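PDB 3WX6: Hcp protein from Burkholderia pseudomallei K96243, which forms hexameric rings that probably stack into the tube through which the type VI secretion system delivers effectors. Local coordinates for residues Leu114-Asp119 and Glu143-Tyr148; Glu83-Thr88 and Tyr108-Val113; Lys12-Ile17 and Lys78-Glu83. One frame throughout, in Å; residues are numbered along the deposited sequence.

Interaction 1 (Leu114-Asp119 and Glu143-Tyr148)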
loop_
_atom_site.group_PDB
_atom_site.type_symbol
_atom_site.label_atom_id
_atom_site.label_comp_id
_atom_site.label_asym_id
_atom_site.label_seq_id
_atom_site.Cartn_x
_atom_site.Cartn_y
_atom_site.Cartn_z
ATOM N N LEU A 114 8.730 -25.146 -18.857
ATOM C CA LEU A 114 7.289 -25.295 -18.971
ATOM C C LEU A 114 6.636 -24.000 -18.549
ATOM O O LEU A 114 6.943 -23.460 -17.485
ATOM C CB LEU A 114 6.773 -26.448 -18.103
ATOM C CG LEU A 114 5.334 -26.931 -18.345
ATOM C CD1 LEU A 114 5.179 -27.664 -19.667
ATOM C CD2 LEU A 114 4.853 -27.801 -17.187
ATOM N N ILE A 115 5.714 -23.515 -19.372
ATOM C CA ILE A 115 4.986 -22.308 -19.029
ATOM C C ILE A 115 3.964 -22.688 -17.973
ATOM O O ILE A 115 3.196 -23.634 -18.156
ATOM C CB ILE A 115 4.303 -21.675 -20.263
ATOM C CG1 ILE A 115 5.320 -21.509 -21.397
ATOM C CG2 ILE A 115 3.715 -20.324 -19.919
ATOM C CD1 ILE A 115 4.763 -20.840 -22.640
ATOM N N THR A 116 3.968 -21.967 -16.857
ATOM C CA THR A 116 3.101 -22.325 -15.744
ATOM C C THR A 116 2.046 -21.270 -15.462
ATOM O O THR A 116 1.026 -21.567 -14.843
ATOM C CB THR A 116 3.909 -22.570 -14.461
ATOM O OG1 THR A 116 4.933 -21.574 -14.328
ATOM C CG2 THR A 116 4.539 -23.961 -14.502
ATOM N N HIS A 117 2.283 -20.040 -15.908
ATOM C CA HIS A 117 1.311 -18.980 -15.679
ATOM C C HIS A 117 1.427 -17.832 -16.680
ATOM O O HIS A 117 2.500 -17.572 -17.220
ATOM C CB HIS A 117 1.456 -18.434 -14.265
ATOM C CG HIS A 117 0.207 -17.786 -13.745
ATOM N ND1 HIS A 117 -0.780 -18.498 -13.115
ATOM C CD2 HIS A 117 -0.202 -16.498 -13.777
ATOM C CE1 HIS A 117 -1.757 -17.672 -12.764
ATOM N NE2 HIS A 117 -1.431 -16.457 -13.155
HETATM N N MSE A 118 0.316 -17.138 -16.915
HETATM C CA MSE A 118 0.319 -15.990 -17.815
HETATM C C MSE A 118 -0.820 -15.018 -17.506
HETATM O O MSE A 118 -1.970 -15.421 -17.344
HETATM C CB MSE A 118 0.240 -16.462 -19.279
HETATM C CG MSE A 118 0.996 -15.580 -20.268
HETATM SE SE MSE A 118 1.028 -16.287 -22.090
HETATM C CE MSE A 118 1.508 -18.110 -21.699
ATOM N N ASP A 119 -0.484 -13.734 -17.419
ATOM C CA ASP A 119 -1.487 -12.678 -17.300
ATOM C C ASP A 119 -1.438 -11.718 -18.472
ATOM O O ASP A 119 -0.502 -10.941 -18.586
ATOM C CB ASP A 119 -1.293 -11.892 -16.000
ATOM C CG ASP A 119 -1.551 -12.725 -14.768
ATOM O OD1 ASP A 119 -2.723 -12.789 -14.355
ATOM O OD2 ASP A 119 -0.595 -13.308 -14.220
ATOM N N GLU A 143 2.382 -11.143 -18.767
ATOM C CA GLU A 143 3.434 -11.631 -17.882
ATOM C C GLU A 143 3.507 -13.151 -17.929
ATOM O O GLU A 143 2.610 -13.834 -17.436
ATOM C CB GLU A 143 3.199 -11.150 -16.448
ATOM C CG GLU A 143 3.313 -9.661 -16.276
ATOM C CD GLU A 143 3.072 -9.228 -14.852
ATOM O OE1 GLU A 143 1.977 -9.514 -14.326
ATOM O OE2 GLU A 143 3.975 -8.607 -14.254
ATOM N N ILE A 144 4.575 -13.675 -18.523
ATOM C CA ILE A 144 4.709 -15.114 -18.698
ATOM C C ILE A 144 5.665 -15.697 -17.663
ATOM O O ILE A 144 6.840 -15.330 -17.594
ATOM C CB ILE A 144 5.212 -15.475 -20.113
ATOM C CG1 ILE A 144 4.472 -14.662 -21.178
ATOM C CG2 ILE A 144 5.030 -16.956 -20.379
ATOM C CD1 ILE A 144 5.232 -13.454 -21.660
ATOM N N LYS A 145 5.151 -16.627 -16.869
ATOM C CA LYS A 145 5.920 -17.222 -15.790
ATOM C C LYS A 145 6.325 -18.643 -16.188
ATOM O O LYS A 145 5.478 -19.506 -16.401
ATOM C CB LYS A 145 5.089 -17.181 -14.500
ATOM C CG LYS A 145 5.645 -17.914 -13.295
ATOM C CD LYS A 145 4.968 -17.394 -12.016
ATOM C CE LYS A 145 5.037 -18.394 -10.871
ATOM N NZ LYS A 145 5.403 -17.737 -9.586
ATOM N N PHE A 146 7.629 -18.867 -16.312
ATOM C CA PHE A 146 8.160 -20.174 -16.699
ATOM C C PHE A 146 8.687 -20.959 -15.500
ATOM O O PHE A 146 9.152 -20.381 -14.520
ATOM C CB PHE A 146 9.278 -20.014 -17.736
ATOM C CG PHE A 146 8.866 -19.259 -18.981
ATOM C CD1 PHE A 146 8.882 -17.867 -19.010
ATOM C CD2 PHE A 146 8.513 -19.941 -20.138
ATOM C CE1 PHE A 146 8.525 -17.176 -20.156
ATOM C CE2 PHE A 146 8.148 -19.252 -21.289
ATOM C CZ PHE A 146 8.162 -17.868 -21.298
ATOM N N THR A 147 8.572 -22.279 -15.562
ATOM C CA THR A 147 9.183 -23.146 -14.563
ATOM C C THR A 147 10.272 -23.971 -15.239
ATOM O O THR A 147 10.094 -24.428 -16.367
ATOM C CB THR A 147 8.134 -24.067 -13.891
ATOM O OG1 THR A 147 7.207 -23.272 -13.139
ATOM C CG2 THR A 147 8.789 -25.069 -12.961
ATOM N N TYR A 148 11.403 -24.149 -14.560
ATOM C CA TYR A 148 12.535 -24.856 -15.157
ATOM C C TYR A 148 13.203 -25.827 -14.187
ATOM O O TYR A 148 12.936 -25.801 -12.985
ATOM C CB TYR A 148 13.572 -23.849 -15.681
ATOM C CG TYR A 148 14.066 -22.836 -14.659
ATOM C CD1 TYR A 148 15.069 -23.160 -13.752
ATOM C CD2 TYR A 148 13.533 -21.556 -14.612
ATOM C CE1 TYR A 148 15.519 -22.244 -12.832
ATOM C CE2 TYR A 148 13.977 -20.634 -13.694
ATOM C CZ TYR A 148 14.969 -20.985 -12.808
ATOM O OH TYR A 148 15.421 -20.074 -11.884
#

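Interaction 2 (Glu83-Thr88 and Tyr108-Val113)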
loop_
_atom_site.group_PDB
_atom_site.type_symbol
_atom_site.label_atom_id
_atom_site.label_comp_id
_atom_site.label_asym_id
_atom_site.label_seq_id
_atom_site.Cartn_x
_atom_site.Cartn_y
_atom_site.Cartn_z
ATOM N N GLU A 83 11.857 -26.123 -26.270
ATOM C CA GLU A 83 13.029 -26.880 -26.692
ATOM C C GLU A 83 14.315 -26.090 -26.470
ATOM O O GLU A 83 15.328 -26.649 -26.053
ATOM C CB GLU A 83 12.904 -27.276 -28.167
ATOM C CG GLU A 83 13.518 -28.628 -28.516
ATOM C CD GLU A 83 13.323 -28.983 -29.980
ATOM O OE1 GLU A 83 12.843 -28.110 -30.733
ATOM O OE2 GLU A 83 13.639 -30.126 -30.380
ATOM N N GLU A 84 14.271 -24.796 -26.771
ATOM C CA GLU A 84 15.322 -23.867 -26.368
ATOM C C GLU A 84 14.733 -22.701 -25.570
ATOM O O GLU A 84 13.718 -22.123 -25.952
ATOM C CB GLU A 84 16.112 -23.358 -27.581
ATOM C CG GLU A 84 17.125 -22.272 -27.240
ATOM C CD GLU A 84 17.824 -21.704 -28.460
ATOM O OE1 GLU A 84 17.315 -21.886 -29.589
ATOM O OE2 GLU A 84 18.890 -21.074 -28.286
ATOM N N PHE A 85 15.374 -22.370 -24.457
ATOM C CA PHE A 85 15.006 -21.201 -23.670
ATOM C C PHE A 85 16.284 -20.523 -23.249
ATOM O O PHE A 85 16.951 -20.930 -22.301
ATOM C CB PHE A 85 14.155 -21.576 -22.466
ATOM C CG PHE A 85 13.336 -20.439 -21.932
ATOM C CD1 PHE A 85 13.845 -19.595 -20.955
ATOM C CD2 PHE A 85 12.068 -20.198 -22.423
ATOM C CE1 PHE A 85 13.090 -18.546 -20.461
ATOM C CE2 PHE A 85 11.315 -19.148 -21.942
ATOM C CZ PHE A 85 11.823 -18.322 -20.954
ATOM N N GLU A 86 16.627 -19.486 -23.991
ATOM C CA GLU A 86 17.884 -18.819 -23.792
ATOM C C GLU A 86 17.651 -17.328 -23.684
ATOM O O GLU A 86 17.083 -16.702 -24.575
ATOM C CB GLU A 86 18.825 -19.198 -24.944
ATOM C CG GLU A 86 19.956 -18.260 -25.229
ATOM C CD GLU A 86 21.020 -18.899 -26.104
ATOM O OE1 GLU A 86 21.099 -20.146 -26.122
ATOM O OE2 GLU A 86 21.783 -18.162 -26.764
ATOM N N ILE A 87 18.070 -16.774 -22.556
ATOM C CA ILE A 87 17.855 -15.370 -22.275
ATOM C C ILE A 87 19.201 -14.653 -22.258
ATOM O O ILE A 87 20.056 -14.960 -21.425
ATOM C CB ILE A 87 17.131 -15.171 -20.919
ATOM C CG1 ILE A 87 15.622 -15.424 -21.038
ATOM C CG2 ILE A 87 17.354 -13.772 -20.394
ATOM C CD1 ILE A 87 14.873 -14.384 -21.838
ATOM N N THR A 88 19.424 -13.747 -23.207
ATOM C CA THR A 88 20.677 -12.995 -23.230
ATOM C C THR A 88 20.353 -11.640 -22.631
ATOM O O THR A 88 19.298 -11.062 -22.891
ATOM C CB THR A 88 21.285 -12.876 -24.647
ATOM O OG1 THR A 88 22.556 -12.215 -24.577
ATOM C CG2 THR A 88 20.391 -12.110 -25.556
ATOM N N TYR A 108 21.486 -16.566 -19.647
ATOM C CA TYR A 108 20.575 -17.487 -19.016
ATOM C C TYR A 108 20.187 -18.517 -20.056
ATOM O O TYR A 108 19.799 -18.176 -21.170
ATOM C CB TYR A 108 19.333 -16.760 -18.505
ATOM C CG TYR A 108 19.490 -16.004 -17.213
ATOM C CD1 TYR A 108 19.355 -16.645 -15.997
ATOM C CD2 TYR A 108 19.759 -14.649 -17.211
ATOM C CE1 TYR A 108 19.479 -15.961 -14.811
ATOM C CE2 TYR A 108 19.890 -13.955 -16.032
ATOM C CZ TYR A 108 19.744 -14.614 -14.832
ATOM O OH TYR A 108 19.876 -13.931 -13.647
ATOM N N LYS A 109 20.286 -19.781 -19.674
ATOM C CA LYS A 109 19.798 -20.872 -20.487
ATOM C C LYS A 109 19.122 -21.816 -19.529
ATOM O O LYS A 109 19.635 -22.072 -18.444
ATOM C CB LYS A 109 20.940 -21.536 -21.262
ATOM C CG LYS A 109 21.613 -20.588 -22.231
ATOM C CD LYS A 109 23.041 -20.975 -22.549
ATOM C CE LYS A 109 23.129 -22.414 -23.000
ATOM N NZ LYS A 109 24.272 -22.617 -23.928
ATOM N N PHE A 110 17.968 -22.326 -19.932
ATOM C CA PHE A 110 17.097 -23.057 -19.028
ATOM C C PHE A 110 16.674 -24.361 -19.691
ATOM O O PHE A 110 16.451 -24.388 -20.898
ATOM C CB PHE A 110 15.871 -22.208 -18.679
ATOM C CG PHE A 110 16.187 -20.953 -17.903
ATOM C CD1 PHE A 110 16.518 -21.016 -16.557
ATOM C CD2 PHE A 110 16.133 -19.709 -18.516
ATOM C CE1 PHE A 110 16.797 -19.863 -15.835
ATOM C CE2 PHE A 110 16.408 -18.554 -17.802
ATOM C CZ PHE A 110 16.741 -18.632 -16.461
ATOM N N GLU A 111 16.600 -25.444 -18.926
ATOM C CA GLU A 111 16.134 -26.713 -19.480
ATOM C C GLU A 111 14.806 -27.127 -18.884
ATOM O O GLU A 111 14.392 -26.607 -17.845
ATOM C CB GLU A 111 17.153 -27.826 -19.262
ATOM C CG GLU A 111 18.405 -27.683 -20.090
ATOM C CD GLU A 111 19.372 -28.816 -19.855
ATOM O OE1 GLU A 111 19.121 -29.633 -18.943
ATOM O OE2 GLU A 111 20.384 -28.890 -20.581
ATOM N N LYS A 112 14.144 -28.056 -19.571
ATOM C CA LYS A 112 12.832 -28.545 -19.173
ATOM C C LYS A 112 11.912 -27.379 -18.849
ATOM O O LYS A 112 11.296 -27.337 -17.784
ATOM C CB LYS A 112 12.955 -29.481 -17.969
ATOM C CG LYS A 112 13.702 -30.774 -18.269
ATOM C CD LYS A 112 13.649 -31.710 -17.080
ATOM C CE LYS A 112 14.491 -32.950 -17.312
ATOM N NZ LYS A 112 14.700 -33.703 -16.044
ATOM N N VAL A 113 11.833 -26.422 -19.766
ATOM C CA VAL A 113 11.033 -25.228 -19.530
ATOM C C VAL A 113 9.569 -25.480 -19.829
ATOM O O VAL A 113 9.209 -25.976 -20.892
ATOM C CB VAL A 113 11.522 -24.038 -20.371
ATOM C CG1 VAL A 113 10.687 -22.806 -20.087
ATOM C CG2 VAL A 113 12.969 -23.764 -20.059
#

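Interaction 3 (Lys12-Ile17 and Lys78-Glu83)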
loop_
_atom_site.group_PDB
_atom_site.type_symbol
_atom_site.label_atom_id
_atom_site.label_comp_id
_atom_site.label_asym_id
_atom_site.label_seq_id
_atom_site.Cartn_x
_atom_site.Cartn_y
_atom_site.Cartn_z
ATOM N N LYS A 12 8.565 -27.268 -28.456
ATOM C CA LYS A 12 8.621 -28.670 -28.863
ATOM C C LYS A 12 7.873 -28.884 -30.163
ATOM O O LYS A 12 8.276 -29.680 -31.008
ATOM C CB LYS A 12 8.012 -29.569 -27.785
ATOM C CG LYS A 12 8.829 -30.789 -27.420
ATOM C CD LYS A 12 10.073 -30.405 -26.642
ATOM C CE LYS A 12 10.771 -31.630 -26.080
ATOM N NZ LYS A 12 11.718 -31.249 -24.995
ATOM N N THR A 13 6.792 -28.127 -30.308
ATOM C CA THR A 13 5.785 -28.339 -31.336
ATOM C C THR A 13 5.765 -27.174 -32.311
ATOM O O THR A 13 5.960 -27.357 -33.512
ATOM C CB THR A 13 4.382 -28.514 -30.720
ATOM O OG1 THR A 13 4.325 -29.735 -29.971
ATOM C CG2 THR A 13 3.325 -28.547 -31.805
ATOM N N GLN A 14 5.519 -25.979 -31.782
ATOM C CA GLN A 14 5.400 -24.770 -32.591
ATOM C C GLN A 14 6.715 -24.313 -33.229
ATOM O O GLN A 14 6.734 -23.335 -33.979
ATOM C CB GLN A 14 4.827 -23.634 -31.735
ATOM C CG GLN A 14 3.374 -23.829 -31.324
ATOM C CD GLN A 14 2.859 -22.723 -30.439
ATOM O OE1 GLN A 14 1.901 -22.023 -30.787
ATOM N NE2 GLN A 14 3.486 -22.555 -29.281
ATOM N N GLY A 15 7.809 -25.007 -32.940
ATOM C CA GLY A 15 9.102 -24.601 -33.459
ATOM C C GLY A 15 9.586 -23.281 -32.900
ATOM O O GLY A 15 9.431 -23.021 -31.712
ATOM N N GLU A 16 10.117 -22.415 -33.757
ATOM C CA GLU A 16 10.657 -21.156 -33.269
ATOM C C GLU A 16 9.590 -20.085 -33.195
ATOM O O GLU A 16 8.777 -19.908 -34.101
ATOM C CB GLU A 16 11.826 -20.670 -34.137
ATOM C CG GLU A 16 12.728 -21.765 -34.706
ATOM C CD GLU A 16 14.117 -21.251 -35.078
ATOM O OE1 GLU A 16 14.235 -20.073 -35.484
ATOM O OE2 GLU A 16 15.098 -22.018 -34.940
ATOM N N ILE A 17 9.637 -19.363 -32.084
ATOM C CA ILE A 17 8.608 -18.427 -31.678
ATOM C C ILE A 17 9.162 -16.999 -31.663
ATOM O O ILE A 17 10.096 -16.695 -30.922
ATOM C CB ILE A 17 8.060 -18.853 -30.292
ATOM C CG1 ILE A 17 7.197 -20.111 -30.428
ATOM C CG2 ILE A 17 7.285 -17.768 -29.648
ATOM C CD1 ILE A 17 6.773 -20.694 -29.108
ATOM N N LYS A 78 -1.408 -26.352 -23.664
ATOM C CA LYS A 78 -1.086 -27.688 -24.161
ATOM C C LYS A 78 0.082 -28.355 -23.432
ATOM O O LYS A 78 0.449 -29.484 -23.766
ATOM C CB LYS A 78 -0.785 -27.655 -25.661
ATOM C CG LYS A 78 -1.997 -27.410 -26.558
ATOM C CD LYS A 78 -1.688 -27.794 -28.008
ATOM C CE LYS A 78 -2.908 -27.645 -28.911
ATOM N NZ LYS A 78 -3.931 -28.702 -28.682
ATOM N N ARG A 79 0.653 -27.666 -22.444
ATOM C CA ARG A 79 1.808 -28.172 -21.706
ATOM C C ARG A 79 2.962 -28.496 -22.661
ATOM O O ARG A 79 3.654 -29.503 -22.493
ATOM C CB ARG A 79 1.424 -29.414 -20.887
ATOM C CG ARG A 79 0.595 -29.116 -19.640
ATOM C CD ARG A 79 0.359 -30.358 -18.775
ATOM N NE ARG A 79 1.577 -30.791 -18.094
ATOM C CZ ARG A 79 2.017 -30.272 -16.948
ATOM N NH1 ARG A 79 1.341 -29.297 -16.353
ATOM N NH2 ARG A 79 3.135 -30.726 -16.397
ATOM N N GLU A 80 3.155 -27.640 -23.661
ATOM C CA GLU A 80 4.241 -27.784 -24.635
ATOM C C GLU A 80 5.590 -27.418 -24.024
ATOM O O GLU A 80 5.739 -26.344 -23.433
ATOM C CB GLU A 80 3.975 -26.901 -25.867
ATOM C CG GLU A 80 5.095 -26.873 -26.907
ATOM C CD GLU A 80 4.865 -25.824 -27.993
ATOM O OE1 GLU A 80 5.715 -25.703 -28.901
ATOM O OE2 GLU A 80 3.789 -25.189 -28.003
HETATM N N MSE A 81 6.574 -28.302 -24.171
HETATM C CA MSE A 81 7.904 -28.038 -23.636
HETATM C C MSE A 81 8.661 -27.074 -24.536
HETATM O O MSE A 81 8.619 -27.186 -25.762
HETATM C CB MSE A 81 8.702 -29.338 -23.481
HETATM C CG MSE A 81 9.418 -29.507 -22.136
HETATM SE SE MSE A 81 8.198 -29.882 -20.662
HETATM C CE MSE A 81 9.466 -29.951 -19.186
HETATM N N MSE A 82 9.348 -26.122 -23.922
HETATM C CA MSE A 82 10.264 -25.268 -24.652
HETATM C C MSE A 82 11.510 -26.065 -24.990
HETATM O O MSE A 82 12.149 -26.627 -24.097
HETATM C CB MSE A 82 10.630 -24.037 -23.829
HETATM C CG MSE A 82 9.449 -23.221 -23.343
HETATM SE SE MSE A 82 8.448 -22.370 -24.769
HETATM C CE MSE A 82 7.121 -23.765 -25.050
ATOM N N GLU A 83 11.857 -26.123 -26.270
ATOM C CA GLU A 83 13.029 -26.880 -26.692
ATOM C C GLU A 83 14.315 -26.090 -26.470
ATOM O O GLU A 83 15.328 -26.649 -26.053
ATOM C CB GLU A 83 12.904 -27.276 -28.167
ATOM C CG GLU A 83 13.518 -28.628 -28.516
ATOM C CD GLU A 83 13.323 -28.983 -29.980
ATOM O OE1 GLU A 83 12.843 -28.110 -30.733
ATOM O OE2 GLU A 83 13.639 -30.126 -30.380
#

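Interaction 1 (Leu114-Asp119 and Glu143-Tyr148)
A classic beta bulge, with Thr116 and His117 both set opposite Lys145, interrupts the antiparallel pairing of strands 114-119 and 143-148 in the Hcp beta barrel. The register slips by one residue between the Ile115-Phe146 and His117-Lys145 pairs, and the carbonyl of Lys145 takes up the slack by accepting three donors. Thr116 N meets Lys145 O at 2.9 Å, almost straight off the end of the carbonyl, whereas His117 N comes in on a lone pair in the carbonyl plane at a longer 3.3 Å. The third donor is Thr116 OG1, which chi1 (42°) places between its own backbone N and carbonyl carbon; from there it reaches Lys145 O from 58° out of the carbonyl plane.

Side chains sort onto two faces. Ile115, Met118 (a selenomethionine), Ile144 and Phe146 share an apolar one, where Ile115 and Met118 pack on helix 69-78 and Phe146 packs on Phe85. Ile115 lies alongside Phe146, CG1 against CE2 at 3.6 Å, and its CG2 meets Ile144 CG2 at an oblique angle. Met118 runs beside Ile144, CG to CG1 3.7 Å, before its chain bends at the selenium. On the other face His117 and Asp119 meet a second subunit, and Leu114 packs on its Ala43: both imidazole nitrogens of His117 are taken, ND1 by Asp40 and NE2 by Asp38 of that subunit, and the sheet continues across the interface. Back at the bulge, Thr147 crosses Thr116 at about a right angle, and its OG1 donates to Thr116 OG1 over 3.1 Å.

Interaction 2 (Glu83-Thr88 and Tyr108-Val113)
Phe85 and Phe110 meet rim to rim where strand 84-87 runs antiparallel to strand 108-110, in the second sheet of the barrel. Their planes are inclined at 60° with centroids 5.8 Å apart, and neither ring lies over the face of the other; Phe110 CD2 comes up at the edge of the Phe85 ring, near its plane, and touches CD1. The two rings leave their backbones differently. Phe85 throws CG beside its carbonyl carbon (chi1 -158°), while Phe110 keeps CG beside its backbone N (chi1 -65°), and the side chains cross at a slant.

Val113, past the end of its strand, straddles the root of Phe85. Its CG1 sits over one face of the ring, 4.2 Å from the centroid, as a CH-pi contact, and its CG2 presses on Phe85 CB at 3.5 Å. Further along, Ile87 faces Tyr108 with CB to CB 3.6 Å; the phenol then swings away, and its OH bonds to Gln120 of another subunit. The backbone closes this end twice, Ile87 N to Tyr108 O at 2.6 Å and Tyr108 N to Ile87 O at 2.8 Å, and Phe110 N to Phe85 O makes the third bond.

On the other face Glu86 and Lys109 point the same way, side by side. Glu86 OE1 stays 4.6 Å from Lys109 NZ, beyond a salt bridge, and OE2 accepts from Leu105 N. The chemistry is thus divided: Phe85, Phe110, Ile87 and Val113 make an apolar cluster, the first three packed against Ile59 or Leu61 of the other sheet, while Glu86 and Lys109 lie on the opposite face, where their charges probably attract only weakly at this distance.

Interaction 3 (Lys12-Ile17 and Lys78-Glu83)
Glu80 extends its side chain into the turn 12-14 and receives two backbone N-H groups on OE1. With CG anti to the backbone N (chi1 175°) and every later bond extended, the carboxylate reaches the backbone of Thr13 and Gln14. Thr13 N lies 3.0 Å from Glu80 OE1 and Gln14 N 2.9 Å from it; the two come from the same face of the carboxylate, well above its plane. Lys12 N is also close to OE1, but its angle is poor, and it bonds instead to Met81 O at 2.7 Å, almost in line with that C=O.

Gln14 stretches across Glu80 at roughly a right angle, its amide plane turned 60° from the carboxylate plane. Its NE2 sits 2.9 Å from Glu80 OE2 and is held by a hydrogen bond to Gln71 O. The Gln14 amide is thus tied to a carbonyl of helix 69-78, while Glu80 packs on Ala75 of the same helix. Two N-H groups on one oxygen would probably steady the negative charge of this buried carboxylate.

On the solvent side Lys12 and Met81, a selenomethionine, lie alongside each other. Lys12 bends at chi2 (71°), which lays its aliphatic chain along Met81, and CD rests 3.6 Å from Met81 CB. The ammonium stays well short of Glu83, with NZ 5.8 Å from OE2.

What results is a surface turn closed by an acidic side chain distant in sequence: the loop leaving strand 8-11 is held against the linker between helix 69-78 and strand 82-87, at the helix-flanked side of the Hcp barrel.

Overall arrangement
Along the chain the contacts come in series: interaction 3 closes with Glu83, the residue at which interaction 2 begins, and strand 108-110 of interaction 2 leads through the short loop 111-113 into strand 114-120 of interaction 1. Their centres lie about 12 to 13 Å apart. Interaction 2 belongs to the five-stranded sheet and interaction 1 to the four-stranded one; the two sheets meet where Phe146 packs on Phe85 and Val113, and Tyr148 on Phe110. Interaction 3 touches both, with Met81 and Arg79 against Leu114 and a probable Met82 N to Val113 O hydrogen bond. Interactions 1 and 3 both touch the second subunit, consistent with this part of the barrel taking part in subunit assembly.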